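Local coordinates for protein exodeoxyribonuclease 10 (Escherichia coli, PDB 4FZX) that degrades single- and double-stranded DNA from the 3' end as a magnesium-dependent exonuclease of the DnaQ (DEDDh) family acting in DNA repair, at residues C[7-13]-C[84-89]; C[76-82]-C[94-100]. One frame throughout, in Å; residues are numbered along the deposited sequence.

Interaction 1 of 2, residues C[7-13]-C[84-89]. With NA (sodium ion), chain G; nucleotides of chain A.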
ATOM      1  N   THR C   7      29.480  -0.704 -21.888  1.00 14.28           N
ATOM      2  CA  THR C   7      29.780   0.160 -23.016  1.00 15.07           C
ATOM      3  C   THR C   7      30.354   1.475 -22.460  1.00 12.72           C
ATOM      4  O   THR C   7      29.733   2.119 -21.641  1.00 13.28           O
ATOM      5  CB  THR C   7      28.465   0.504 -23.777  1.00 15.73           C
ATOM      6  OG1 THR C   7      27.943  -0.681 -24.392  1.00 21.10           O
ATOM      7  CG2 THR C   7      28.716   1.518 -24.828  1.00 19.32           C
ATOM      8  N   GLU C   8      31.532   1.875 -22.905  1.00 11.55           N
ATOM      9  CA  GLU C   8      31.977   3.242 -22.679  1.00 10.79           C
ATOM     10  C   GLU C   8      31.750   4.058 -23.948  1.00  9.96           C
ATOM     11  O   GLU C   8      31.856   3.530 -25.051  1.00  9.96           O
ATOM     12  CB  GLU C   8      33.453   3.284 -22.265  1.00 11.05           C
ATOM     13  CG  GLU C   8      33.829   2.345 -21.109  1.00 11.89           C
ATOM     14  CD  GLU C   8      33.074   2.651 -19.812  1.00 16.73           C
ATOM     15  OE1 GLU C   8      32.871   3.843 -19.478  1.00 15.43           O
ATOM     16  OE2 GLU C   8      32.698   1.688 -19.112  1.00 18.71           O
ATOM     17  N   THR C   9      31.433   5.340 -23.775  1.00  9.03           N
ATOM     18  CA  THR C   9      30.812   6.154 -24.815  1.00  7.98           C
ATOM     19  C   THR C   9      31.462   7.536 -24.914  1.00  8.88           C
ATOM     20  O   THR C   9      32.249   7.939 -24.061  1.00  7.94           O
ATOM     21  CB  THR C   9      29.295   6.346 -24.559  1.00  8.33           C
ATOM     22  OG1 THR C   9      29.096   6.901 -23.257  1.00  9.82           O
ATOM     23  CG2 THR C   9      28.530   5.001 -24.664  1.00  7.08           C
ATOM     24  N   CYS C  10      31.120   8.260 -25.968  1.00  9.97           N
ATOM     25  CA  CYS C  10      31.566   9.631 -26.142  1.00 10.65           C
ATOM     26  C   CYS C  10      30.867  10.594 -25.202  1.00 10.99           C
ATOM     27  O   CYS C  10      31.212  11.767 -25.137  1.00 13.25           O
ATOM     28  CB  CYS C  10      31.342  10.068 -27.589  1.00 10.13           C
ATOM     29  SG  CYS C  10      32.269   9.085 -28.771  1.00 11.31           S
ATOM     30  N   GLY C  11      29.878  10.107 -24.476  1.00 12.48           N
ATOM     31  CA  GLY C  11      29.041  10.976 -23.658  1.00 11.38           C
ATOM     32  C   GLY C  11      27.699  10.312 -23.472  1.00 12.16           C
ATOM     33  O   GLY C  11      27.528   9.147 -23.811  1.00 12.00           O
ATOM     34  N   LEU C  12      26.753  11.045 -22.902  1.00 13.03           N
ATOM     35  CA  LEU C  12      25.530  10.451 -22.408  1.00 14.64           C
ATOM     36  C   LEU C  12      24.495  10.263 -23.504  1.00 15.54           C
ATOM     37  O   LEU C  12      23.555   9.482 -23.342  1.00 16.52           O
ATOM     38  CB  LEU C  12      24.949  11.289 -21.268  1.00 15.36           C
ATOM     39  CG  LEU C  12      25.713  11.145 -19.948  1.00 16.40           C
ATOM     40  CD1 LEU C  12      25.074  12.012 -18.855  1.00 14.70           C
ATOM     41  CD2 LEU C  12      25.786   9.676 -19.531  1.00 11.68           C
ATOM     42  N   GLN C  13      24.697  10.942 -24.634  1.00 16.03           N
ATOM     43  CA  GLN C  13      23.890  10.700 -25.823  1.00 17.66           C
ATOM     44  C   GLN C  13      24.377   9.527 -26.682  1.00 16.71           C
ATOM     45  O   GLN C  13      23.684   9.102 -27.601  1.00 15.43           O
ATOM     46  CB  GLN C  13      23.784  11.964 -26.664  1.00 18.84           C
ATOM     47  CG  GLN C  13      22.909  13.036 -26.033  1.00 25.64           C
ATOM     48  CD  GLN C  13      23.545  13.641 -24.794  1.00 32.43           C
ATOM     49  OE1 GLN C  13      24.622  14.239 -24.865  1.00 32.97           O
ATOM     50  NE2 GLN C  13      22.884  13.479 -23.648  1.00 34.81           N
ATOM     51  N   PHE C  84      20.419   2.587 -20.248  1.00 12.41           N
ATOM     52  CA  PHE C  84      21.473   3.300 -20.948  1.00 12.33           C
ATOM     53  C   PHE C  84      22.086   2.485 -22.099  1.00 11.60           C
ATOM     54  O   PHE C  84      22.031   2.908 -23.247  1.00 11.35           O
ATOM     55  CB  PHE C  84      22.545   3.801 -19.967  1.00 10.11           C
ATOM     56  CG  PHE C  84      23.686   4.516 -20.631  1.00 12.50           C
ATOM     57  CD1 PHE C  84      23.561   5.844 -21.019  1.00 11.56           C
ATOM     58  CD2 PHE C  84      24.878   3.853 -20.897  1.00 12.55           C
ATOM     59  CE1 PHE C  84      24.612   6.503 -21.646  1.00 13.05           C
ATOM     60  CE2 PHE C  84      25.933   4.503 -21.521  1.00 11.30           C
ATOM     61  CZ  PHE C  84      25.807   5.834 -21.884  1.00 12.60           C
ATOM     62  N   ASP C  85      22.606   1.294 -21.810  1.00 12.85           N
ATOM     63  CA  ASP C  85      23.252   0.484 -22.866  1.00 14.92           C
ATOM     64  C   ASP C  85      22.292   0.091 -23.992  1.00 15.11           C
ATOM     65  O   ASP C  85      22.656   0.133 -25.171  1.00 14.10           O
ATOM     66  CB  ASP C  85      23.936  -0.753 -22.288  1.00 14.66           C
ATOM     67  CG  ASP C  85      24.845  -0.417 -21.119  1.00 19.02           C
ATOM     68  OD1 ASP C  85      24.313  -0.047 -20.039  1.00 18.48           O
ATOM     69  OD2 ASP C  85      26.084  -0.470 -21.299  1.00 21.95           O
ATOM     70  N   ARG C  86      21.058  -0.242 -23.625  1.00 15.25           N
ATOM     71  CA  ARG C  86      20.038  -0.588 -24.606  1.00 17.13           C
ATOM     72  C   ARG C  86      19.828   0.565 -25.593  1.00 15.90           C
ATOM     73  O   ARG C  86      19.819   0.361 -26.793  1.00 16.65           O
ATOM     74  CB  ARG C  86      18.724  -0.952 -23.911  1.00 17.56           C
ATOM     75  CG  ARG C  86      17.673  -1.504 -24.850  1.00 25.05           C
ATOM     76  CD  ARG C  86      16.271  -1.405 -24.275  1.00 34.14           C
ATOM     77  NE  ARG C  86      15.279  -1.416 -25.344  1.00 44.00           N
ATOM     78  CZ  ARG C  86      14.552  -0.366 -25.717  1.00 48.99           C
ATOM     79  NH1 ARG C  86      14.636   0.782 -25.050  1.00 48.30           N
ATOM     80  NH2 ARG C  86      13.708  -0.475 -26.743  1.00 50.84           N
ATOM     81  N   ARG C  87      19.784   1.788 -25.079  1.00 15.38           N
ATOM     82  CA  ARG C  87      19.637   2.971 -25.926  1.00 15.73           C
ATOM     83  C   ARG C  87      20.831   3.235 -26.842  1.00 15.32           C
ATOM     84  O   ARG C  87      20.660   3.611 -28.002  1.00 14.73           O
ATOM     85  CB  ARG C  87      19.349   4.207 -25.079  1.00 15.90           C
ATOM     86  CG  ARG C  87      19.295   5.504 -25.867  1.00 21.12           C
ATOM     87  CD  ARG C  87      18.628   6.626 -25.060  1.00 27.30           C
ATOM     88  NE  ARG C  87      19.257   6.858 -23.755  1.00 31.86           N
ATOM     89  CZ  ARG C  87      20.375   7.564 -23.569  1.00 35.04           C
ATOM     90  NH1 ARG C  87      21.030   8.083 -24.604  1.00 34.68           N
ATOM     91  NH2 ARG C  87      20.835   7.759 -22.340  1.00 35.97           N
ATOM     92  N   VAL C  88      22.044   3.108 -26.313  1.00 14.97           N
ATOM     93  CA  VAL C  88      23.212   3.581 -27.057  1.00 13.28           C
ATOM     94  C   VAL C  88      23.775   2.502 -27.989  1.00 14.18           C
ATOM     95  O   VAL C  88      24.510   2.798 -28.920  1.00 14.79           O
ATOM     96  CB  VAL C  88      24.320   4.150 -26.125  1.00 11.97           C
ATOM     97  CG1 VAL C  88      23.767   5.283 -25.278  1.00  9.34           C
ATOM     98  CG2 VAL C  88      24.901   3.057 -25.242  1.00  9.33           C
ATOM     99  N   LEU C  89      23.407   1.254 -27.733  1.00 15.02           N
ATOM    100  CA  LEU C  89      23.831   0.135 -28.559  1.00 16.58           C
ATOM    101  C   LEU C  89      22.810  -0.104 -29.678  1.00 17.75           C
ATOM    102  O   LEU C  89      21.627   0.217 -29.517  1.00 18.05           O
ATOM    103  CB  LEU C  89      23.938  -1.122 -27.695  1.00 16.14           C
ATOM    104  CG  LEU C  89      25.279  -1.626 -27.147  1.00 19.18           C
ATOM    105  CD1 LEU C  89      26.421  -0.650 -27.276  1.00 14.39           C
ATOM    106  CD2 LEU C  89      25.148  -2.155 -25.718  1.00 17.40           C
TER
HETATM  107 NA    NA G 201      31.411   1.451 -17.282  1.00 24.09          NA
ATOM    108  P    DG A  17      28.893   4.075 -17.027  1.00 10.08           P
ATOM    109  OP1  DG A  17      29.566   2.842 -17.478  1.00 14.68           O
ATOM    110  OP2  DG A  17      29.183   4.584 -15.673  1.00 11.88           O
ATOM    111  O5'  DG A  17      29.136   5.239 -18.076  1.00 12.51           O
ATOM    112  C5'  DG A  17      28.974   4.969 -19.454  1.00 11.45           C
ATOM    113  C4'  DG A  17      29.545   6.072 -20.317  1.00 11.09           C
ATOM    114  O4'  DG A  17      28.695   7.220 -20.195  1.00 12.62           O
ATOM    115  C3'  DG A  17      30.943   6.568 -19.966  1.00 12.15           C
ATOM    116  O3'  DG A  17      31.887   5.764 -20.651  1.00 14.84           O
ATOM    117  C2'  DG A  17      30.931   7.992 -20.524  1.00 11.40           C
ATOM    118  C1'  DG A  17      29.472   8.393 -20.333  1.00 17.06           C
ATOM    119  N9   DG A  17      29.246   9.133 -19.114  1.00 17.95           N
ATOM    120  C8   DG A  17      28.995   8.602 -17.872  1.00 16.69           C
ATOM    121  N7   DG A  17      28.826   9.509 -16.960  1.00 18.30           N
ATOM    122  C5   DG A  17      28.957  10.705 -17.658  1.00 20.90           C
ATOM    123  C6   DG A  17      28.858  12.025 -17.188  1.00 25.48           C
ATOM    124  O6   DG A  17      28.609  12.385 -16.028  1.00 28.05           O
ATOM    125  N1   DG A  17      29.072  12.955 -18.210  1.00 27.29           N
ATOM    126  C2   DG A  17      29.336  12.631 -19.534  1.00 29.32           C
ATOM    127  N2   DG A  17      29.522  13.660 -20.391  1.00 30.62           N
ATOM    128  N3   DG A  17      29.440  11.382 -19.981  1.00 20.68           N
ATOM    129  C4   DG A  17      29.236  10.489 -18.981  1.00 18.76           C
ATOM    130  P    DA A  16      26.196   4.776 -12.337  1.00 10.99           P
ATOM    131  OP1  DA A  16      26.793   3.448 -12.092  1.00 13.51           O
ATOM    132  OP2  DA A  16      26.860   6.047 -11.929  1.00 16.88           O
ATOM    133  O5'  DA A  16      25.850   4.868 -13.902  1.00 12.82           O
ATOM    134  C5'  DA A  16      25.258   3.779 -14.581  1.00  9.29           C
ATOM    135  C4'  DA A  16      25.157   4.083 -16.073  1.00  9.43           C
ATOM    136  O4'  DA A  16      24.032   4.981 -16.292  1.00 10.64           O
ATOM    137  C3'  DA A  16      26.374   4.803 -16.668  1.00 12.80           C
ATOM    138  O3'  DA A  16      27.330   3.841 -17.180  1.00  9.30           O
ATOM    139  C2'  DA A  16      25.752   5.651 -17.782  1.00  9.16           C
ATOM    140  C1'  DA A  16      24.379   5.985 -17.210  1.00 11.51           C
ATOM    141  N9   DA A  16      24.382   7.261 -16.536  1.00 14.42           N
ATOM    142  C8   DA A  16      25.239   7.690 -15.576  1.00 19.10           C
ATOM    143  N7   DA A  16      25.050   8.936 -15.226  1.00 20.55           N
ATOM    144  C5   DA A  16      23.993   9.338 -16.007  1.00 15.96           C
ATOM    145  C6   DA A  16      23.333  10.567 -16.121  1.00 19.96           C
ATOM    146  N6   DA A  16      23.641  11.640 -15.387  1.00 19.71           N
ATOM    147  N1   DA A  16      22.351  10.650 -17.032  1.00 25.01           N
ATOM    148  C2   DA A  16      22.060   9.566 -17.775  1.00 26.61           C
ATOM    149  N3   DA A  16      22.623   8.355 -17.766  1.00 19.36           N
ATOM    150  C4   DA A  16      23.587   8.323 -16.839  1.00 17.27           C
TER
HETATM  151  O   HOH W   1      27.712   1.316 -20.046  1.00 19.33           O
HETATM  152  O   HOH W   2      32.270   3.856 -16.794  1.00 34.93           O
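F84 of helix 82-88 turns its ring edge to T9 and L12 and one face to the sugar of DA16 of chain A. Its CB lies 4.0 Å from C1' of that nucleotide; with CG anti to the backbone N (chi1 178°), the ring centre comes against C2', 3.7 Å from both CG and CD2, while CD1 meets C1' and C2'. V88 CG1 covers the opposite face, nearer the rim. CE1 packs 3.6 Å from L12 O and also meets L12 CD2, CE2 faces C5' of DG17 of chain A, and CZ ends 3.7 Å from T9 OG1, which approaches in the ring plane and is itself hydrogen-bonded to G11 O. This is the active-site cleft of the DEDDh exonuclease fold: E8 binds the sodium ion through OE2 together with D6 and D139, and T9 N donates to O3' of DG17 of chain A (3.2 Å). L12 spreads CD2 against the DG17 base and CD1 against the DA16 base, both of chain A. R87 NH1 donates to L12 O (3.2 Å, 158°) in the guanidinium plane, with NH2 adding a weak second bond. A water donates to both T7 O and D85 OD2, bridging strand and helix.

Interaction 2 of 2, residues C[76-82]-C[94-100]. With nucleotides of chain A.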
ATOM      1  N   TRP C  76      19.701 -13.466 -22.490  1.00 14.69           N
ATOM      2  CA  TRP C  76      19.687 -12.470 -21.426  1.00 15.09           C
ATOM      3  C   TRP C  76      20.901 -11.550 -21.512  1.00 15.53           C
ATOM      4  O   TRP C  76      22.049 -12.006 -21.496  1.00 15.17           O
ATOM      5  CB  TRP C  76      19.677 -13.155 -20.059  1.00 15.25           C
ATOM      6  CG  TRP C  76      18.606 -14.181 -19.905  1.00 15.01           C
ATOM      7  CD1 TRP C  76      18.774 -15.537 -19.827  1.00 14.82           C
ATOM      8  CD2 TRP C  76      17.201 -13.941 -19.765  1.00 11.86           C
ATOM      9  NE1 TRP C  76      17.558 -16.154 -19.689  1.00 15.51           N
ATOM     10  CE2 TRP C  76      16.574 -15.200 -19.651  1.00 16.04           C
ATOM     11  CE3 TRP C  76      16.405 -12.792 -19.796  1.00 15.49           C
ATOM     12  CZ2 TRP C  76      15.186 -15.339 -19.517  1.00 14.12           C
ATOM     13  CZ3 TRP C  76      15.026 -12.932 -19.665  1.00 17.66           C
ATOM     14  CH2 TRP C  76      14.433 -14.195 -19.526  1.00 15.70           C
ATOM     15  N   TYR C  77      20.647 -10.256 -21.616  1.00 15.29           N
ATOM     16  CA  TYR C  77      21.719  -9.274 -21.511  1.00 13.81           C
ATOM     17  C   TYR C  77      21.536  -8.483 -20.235  1.00 13.75           C
ATOM     18  O   TYR C  77      20.410  -8.071 -19.905  1.00 13.11           O
ATOM     19  CB  TYR C  77      21.710  -8.343 -22.714  1.00 13.77           C
ATOM     20  CG  TYR C  77      22.117  -9.045 -23.967  1.00 12.28           C
ATOM     21  CD1 TYR C  77      23.451  -9.098 -24.344  1.00 10.13           C
ATOM     22  CD2 TYR C  77      21.188  -9.758 -24.719  1.00  8.76           C
ATOM     23  CE1 TYR C  77      23.849  -9.838 -25.441  1.00 12.78           C
ATOM     24  CE2 TYR C  77      21.576 -10.489 -25.824  1.00 13.99           C
ATOM     25  CZ  TYR C  77      22.910 -10.546 -26.167  1.00 11.83           C
ATOM     26  OH  TYR C  77      23.295 -11.225 -27.293  1.00 14.86           O
ATOM     27  N   VAL C  78      22.621  -8.354 -19.480  1.00 11.30           N
ATOM     28  CA  VAL C  78      22.576  -7.750 -18.157  1.00 10.49           C
ATOM     29  C   VAL C  78      23.468  -6.497 -18.183  1.00 11.40           C
ATOM     30  O   VAL C  78      24.582  -6.526 -18.714  1.00 11.91           O
ATOM     31  CB  VAL C  78      23.092  -8.731 -17.057  1.00  9.96           C
ATOM     32  CG1 VAL C  78      23.019  -8.088 -15.678  1.00  7.70           C
ATOM     33  CG2 VAL C  78      22.292 -10.065 -17.068  1.00  8.66           C
ATOM     34  N   ALA C  79      22.970  -5.395 -17.646  1.00  9.84           N
ATOM     35  CA  ALA C  79      23.772  -4.191 -17.563  1.00  9.66           C
ATOM     36  C   ALA C  79      23.375  -3.406 -16.342  1.00  9.94           C
ATOM     37  O   ALA C  79      22.257  -3.543 -15.854  1.00  9.61           O
ATOM     38  CB  ALA C  79      23.618  -3.342 -18.831  1.00  8.75           C
ATOM     39  N   HIS C  80      24.303  -2.599 -15.823  1.00 10.45           N
ATOM     40  CA  HIS C  80      23.985  -1.737 -14.702  1.00 11.31           C
ATOM     41  C   HIS C  80      23.383  -0.420 -15.168  1.00 11.92           C
ATOM     42  O   HIS C  80      24.077   0.431 -15.711  1.00 12.43           O
ATOM     43  CB  HIS C  80      25.205  -1.511 -13.816  1.00 11.96           C
ATOM     44  CG  HIS C  80      24.866  -0.924 -12.479  1.00 12.57           C
ATOM     45  ND1 HIS C  80      24.356  -1.683 -11.449  1.00  7.75           N
ATOM     46  CD2 HIS C  80      24.811   0.365 -12.060  1.00 10.23           C
ATOM     47  CE1 HIS C  80      24.069  -0.896 -10.428  1.00 12.20           C
ATOM     48  NE2 HIS C  80      24.311   0.354 -10.784  1.00  9.40           N
ATOM     49  N   ASN C  81      22.090  -0.245 -14.925  1.00 13.74           N
ATOM     50  CA  ASN C  81      21.280   0.741 -15.664  1.00 14.52           C
ATOM     51  C   ASN C  81      21.151   0.410 -17.150  1.00 14.56           C
ATOM     52  O   ASN C  81      21.638   1.150 -18.010  1.00 14.79           O
ATOM     53  CB  ASN C  81      21.799   2.167 -15.493  1.00 14.15           C
ATOM     54  CG  ASN C  81      20.725   3.224 -15.825  1.00 18.43           C
ATOM     55  OD1 ASN C  81      19.533   2.916 -15.871  1.00 20.01           O
ATOM     56  ND2 ASN C  81      21.146   4.454 -16.048  1.00 15.66           N
ATOM     57  N   ALA C  82      20.497  -0.710 -17.431  1.00 14.27           N
ATOM     58  CA  ALA C  82      20.447  -1.291 -18.772  1.00 13.93           C
ATOM     59  C   ALA C  82      19.720  -0.372 -19.762  1.00 14.05           C
ATOM     60  O   ALA C  82      19.938  -0.447 -20.955  1.00 14.41           O
ATOM     61  CB  ALA C  82      19.773  -2.655 -18.714  1.00 12.82           C
ATOM     62  N   GLY C  94      18.223 -10.263 -27.322  1.00 23.56           N
ATOM     63  CA  GLY C  94      17.763 -10.936 -26.102  1.00 22.99           C
ATOM     64  C   GLY C  94      16.810 -10.103 -25.275  1.00 21.97           C
ATOM     65  O   GLY C  94      16.144  -9.215 -25.790  1.00 22.82           O
ATOM     66  N   GLU C  95      16.731 -10.407 -23.990  1.00 20.82           N
ATOM     67  CA  GLU C  95      15.954  -9.603 -23.048  1.00 21.15           C
ATOM     68  C   GLU C  95      16.916  -8.963 -22.031  1.00 18.28           C
ATOM     69  O   GLU C  95      17.941  -9.542 -21.689  1.00 15.92           O
ATOM     70  CB  GLU C  95      14.930 -10.493 -22.325  1.00 22.41           C
ATOM     71  CG  GLU C  95      13.619  -9.804 -21.977  1.00 31.95           C
ATOM     72  CD  GLU C  95      12.706  -9.618 -23.191  1.00 40.50           C
ATOM     73  OE1 GLU C  95      11.875  -8.685 -23.169  1.00 43.55           O
ATOM     74  OE2 GLU C  95      12.836 -10.389 -24.172  1.00 42.16           O
ATOM     75  N   TRP C  96      16.586  -7.766 -21.570  1.00 16.40           N
ATOM     76  CA  TRP C  96      17.484  -7.017 -20.718  1.00 14.64           C
ATOM     77  C   TRP C  96      17.179  -7.223 -19.247  1.00 14.66           C
ATOM     78  O   TRP C  96      16.012  -7.303 -18.832  1.00 14.88           O
ATOM     79  CB  TRP C  96      17.454  -5.532 -21.054  1.00 13.89           C
ATOM     80  CG  TRP C  96      18.173  -5.190 -22.306  1.00 15.55           C
ATOM     81  CD1 TRP C  96      17.629  -5.073 -23.559  1.00 14.62           C
ATOM     82  CD2 TRP C  96      19.576  -4.905 -22.449  1.00 14.79           C
ATOM     83  NE1 TRP C  96      18.604  -4.727 -24.464  1.00 15.54           N
ATOM     84  CE2 TRP C  96      19.811  -4.647 -23.816  1.00 14.41           C
ATOM     85  CE3 TRP C  96      20.656  -4.855 -21.555  1.00 15.34           C
ATOM     86  CZ2 TRP C  96      21.076  -4.311 -24.306  1.00 17.55           C
ATOM     87  CZ3 TRP C  96      21.919  -4.553 -22.050  1.00 11.11           C
ATOM     88  CH2 TRP C  96      22.114  -4.260 -23.404  1.00 15.98           C
ATOM     89  N   ILE C  97      18.244  -7.319 -18.462  1.00 13.72           N
ATOM     90  CA  ILE C  97      18.146  -7.307 -17.015  1.00 12.53           C
ATOM     91  C   ILE C  97      18.984  -6.153 -16.472  1.00 13.42           C
ATOM     92  O   ILE C  97      20.116  -5.922 -16.924  1.00 13.18           O
ATOM     93  CB  ILE C  97      18.602  -8.640 -16.426  1.00 11.15           C
ATOM     94  CG1 ILE C  97      17.549  -9.720 -16.717  1.00 12.41           C
ATOM     95  CG2 ILE C  97      18.850  -8.520 -14.932  1.00  9.36           C
ATOM     96  CD1 ILE C  97      18.066 -11.156 -16.569  1.00 11.37           C
ATOM     97  N   CYS C  98      18.390  -5.368 -15.579  1.00 12.88           N
ATOM     98  CA  CYS C  98      19.091  -4.232 -14.993  1.00 12.91           C
ATOM     99  C   CYS C  98      19.493  -4.502 -13.543  1.00 11.35           C
ATOM    100  O   CYS C  98      18.639  -4.691 -12.696  1.00 12.90           O
ATOM    101  CB  CYS C  98      18.224  -2.980 -15.070  1.00 11.30           C
ATOM    102  SG  CYS C  98      19.076  -1.511 -14.476  1.00 14.08           S
ATOM    103  N   THR C  99      20.792  -4.537 -13.262  1.00 11.33           N
ATOM    104  CA  THR C  99      21.253  -4.767 -11.891  1.00 10.54           C
ATOM    105  C   THR C  99      21.009  -3.579 -10.975  1.00 11.52           C
ATOM    106  O   THR C  99      20.963  -3.727  -9.754  1.00 13.11           O
ATOM    107  CB  THR C  99      22.718  -5.175 -11.815  1.00 11.11           C
ATOM    108  OG1 THR C  99      23.526  -4.275 -12.589  1.00  9.42           O
ATOM    109  CG2 THR C  99      22.900  -6.609 -12.295  1.00  8.04           C
HETATM  110  N   MSE C 100      20.779  -2.416 -11.564  1.00 10.93           N
HETATM  111  CA  MSE C 100      20.446  -1.239 -10.782  1.00 12.59           C
HETATM  112  C   MSE C 100      19.052  -1.347 -10.201  1.00 11.95           C
HETATM  113  O   MSE C 100      18.843  -1.144  -9.007  1.00 10.56           O
HETATM  114  CB  MSE C 100      20.563   0.029 -11.627  1.00 11.92           C
HETATM  115  CG  MSE C 100      20.417   1.296 -10.811  1.00 16.82           C
HETATM  116 SE   MSE C 100      20.286   2.885 -11.948  1.00 30.80          SE
HETATM  117  CE  MSE C 100      22.169   3.045 -12.338  1.00 24.48           C
TER
ATOM    118  P    DG A  15      23.755   8.485  -8.142  1.00 23.24           P
ATOM    119  OP1  DG A  15      24.455   7.720  -7.099  1.00 21.89           O
ATOM    120  OP2  DG A  15      24.308   9.788  -8.572  1.00 29.39           O
ATOM    121  O5'  DG A  15      23.620   7.546  -9.430  1.00 24.30           O
ATOM    122  C5'  DG A  15      23.173   6.205  -9.281  1.00 18.56           C
ATOM    123  C4'  DG A  15      22.839   5.609 -10.634  1.00 19.29           C
ATOM    124  O4'  DG A  15      21.635   6.214 -11.177  1.00 21.07           O
ATOM    125  C3'  DG A  15      23.909   5.804 -11.697  1.00 17.02           C
ATOM    126  O3'  DG A  15      24.777   4.693 -11.645  1.00 15.47           O
ATOM    127  C2'  DG A  15      23.106   5.803 -12.990  1.00 19.42           C
ATOM    128  C1'  DG A  15      21.763   6.391 -12.572  1.00 18.68           C
ATOM    129  N9   DG A  15      21.684   7.824 -12.805  1.00 19.58           N
ATOM    130  C8   DG A  15      22.377   8.793 -12.128  1.00 21.10           C
ATOM    131  N7   DG A  15      22.077  10.003 -12.524  1.00 27.10           N
ATOM    132  C5   DG A  15      21.118   9.814 -13.510  1.00 22.62           C
ATOM    133  C6   DG A  15      20.446  10.772 -14.295  1.00 29.22           C
ATOM    134  O6   DG A  15      20.566  12.008 -14.236  1.00 33.59           O
ATOM    135  N1   DG A  15      19.561  10.179 -15.202  1.00 29.49           N
ATOM    136  C2   DG A  15      19.362   8.805 -15.311  1.00 30.77           C
ATOM    137  N2   DG A  15      18.492   8.396 -16.260  1.00 25.64           N
ATOM    138  N3   DG A  15      20.013   7.899 -14.571  1.00 22.49           N
ATOM    139  C4   DG A  15      20.862   8.481 -13.697  1.00 19.24           C
ATOM    140  P    DA A  16      26.196   4.776 -12.337  1.00 10.99           P
ATOM    141  OP1  DA A  16      26.793   3.448 -12.092  1.00 13.51           O
ATOM    142  OP2  DA A  16      26.860   6.047 -11.929  1.00 16.88           O
ATOM    143  O5'  DA A  16      25.850   4.868 -13.902  1.00 12.82           O
ATOM    144  C5'  DA A  16      25.258   3.779 -14.581  1.00  9.29           C
ATOM    145  C4'  DA A  16      25.157   4.083 -16.073  1.00  9.43           C
ATOM    146  O4'  DA A  16      24.032   4.981 -16.292  1.00 10.64           O
ATOM    147  C3'  DA A  16      26.374   4.803 -16.668  1.00 12.80           C
ATOM    148  O3'  DA A  16      27.330   3.841 -17.180  1.00  9.30           O
ATOM    149  C2'  DA A  16      25.752   5.651 -17.782  1.00  9.16           C
ATOM    150  C1'  DA A  16      24.379   5.985 -17.210  1.00 11.51           C
ATOM    151  N9   DA A  16      24.382   7.261 -16.536  1.00 14.42           N
ATOM    152  C8   DA A  16      25.239   7.690 -15.576  1.00 19.10           C
ATOM    153  N7   DA A  16      25.050   8.936 -15.226  1.00 20.55           N
ATOM    154  C5   DA A  16      23.993   9.338 -16.007  1.00 15.96           C
ATOM    155  C6   DA A  16      23.333  10.567 -16.121  1.00 19.96           C
ATOM    156  N6   DA A  16      23.641  11.640 -15.387  1.00 19.71           N
ATOM    157  N1   DA A  16      22.351  10.650 -17.032  1.00 25.01           N
ATOM    158  C2   DA A  16      22.060   9.566 -17.775  1.00 26.61           C
ATOM    159  N3   DA A  16      22.623   8.355 -17.766  1.00 19.36           N
ATOM    160  C4   DA A  16      23.587   8.323 -16.839  1.00 17.27           C
TER
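Three backbone hydrogen bonds pair parallel strands 76-79 and 95-98, Y77 N to E95 O (2.8 Å), I97 N to Y77 O (2.7 Å) and A79 N to I97 O, and T99 N at the start of the helix continues the ladder to A79 O. The strands belong to a beta-alpha-beta unit joined by helix 82-88, and the loop after strand 76-79 presents N81 to the DNA. Past the end of strand 76-79, A82 N donates to C98 SG (3.4 Å), which also caps helix 99-106. H80 ND1 and T99 OG1 share a hydrogen bond of 3.0 Å at the imidazole edge, while H80 NE2 is bonded to Y112 O, which fixes the ring's rotation. CB of selenomethionine M100 lies over one imidazole face. An alanine in place of H80 would probably leave T99 OG1 and Y112 O without this mate and open a gap beside M100. N81, its CG anti to the backbone N (chi1 -160°), sends ND2 to O4' of DA16 of chain A in a nearly straight bond (2.9 Å, 168°). On the sheet face of Y77 and A79, Y77 CB stands over the W96 six-membered ring (CH-pi, 3.9 Å to its centroid), and A79 CB meets the ring edge. The other face carries W76 and I97, which touch through CE3 and CD1 and lean on helix 158-165; T99 packs on helix 136-154, strand 2-9 borders strand 76-79, and helix 82-88 covers W96.

In the fold
Interactions 1 and 2, centred about 13 Å apart, share one beta-alpha-beta unit: interaction 2 pairs its two parallel strands, and interaction 1 sets the connecting helix 82-88 against the end of strand 2-9, the next strand of the same sheet. They touch where that helix crosses the sheet, with R86 CG 3.4 Å from W96 NE1 and D85 OD1 3.6 Å from A79 CB. Both also reach the same DNA strand, chain A: residues 7-13 hold its DG17 end at the sodium site, and F84 and N81 both meet the sugar of its DA16. The side chain of D85 is about 4 Å from another bound sodium ion, and the side chain of H80 about 6 Å from a bound sodium.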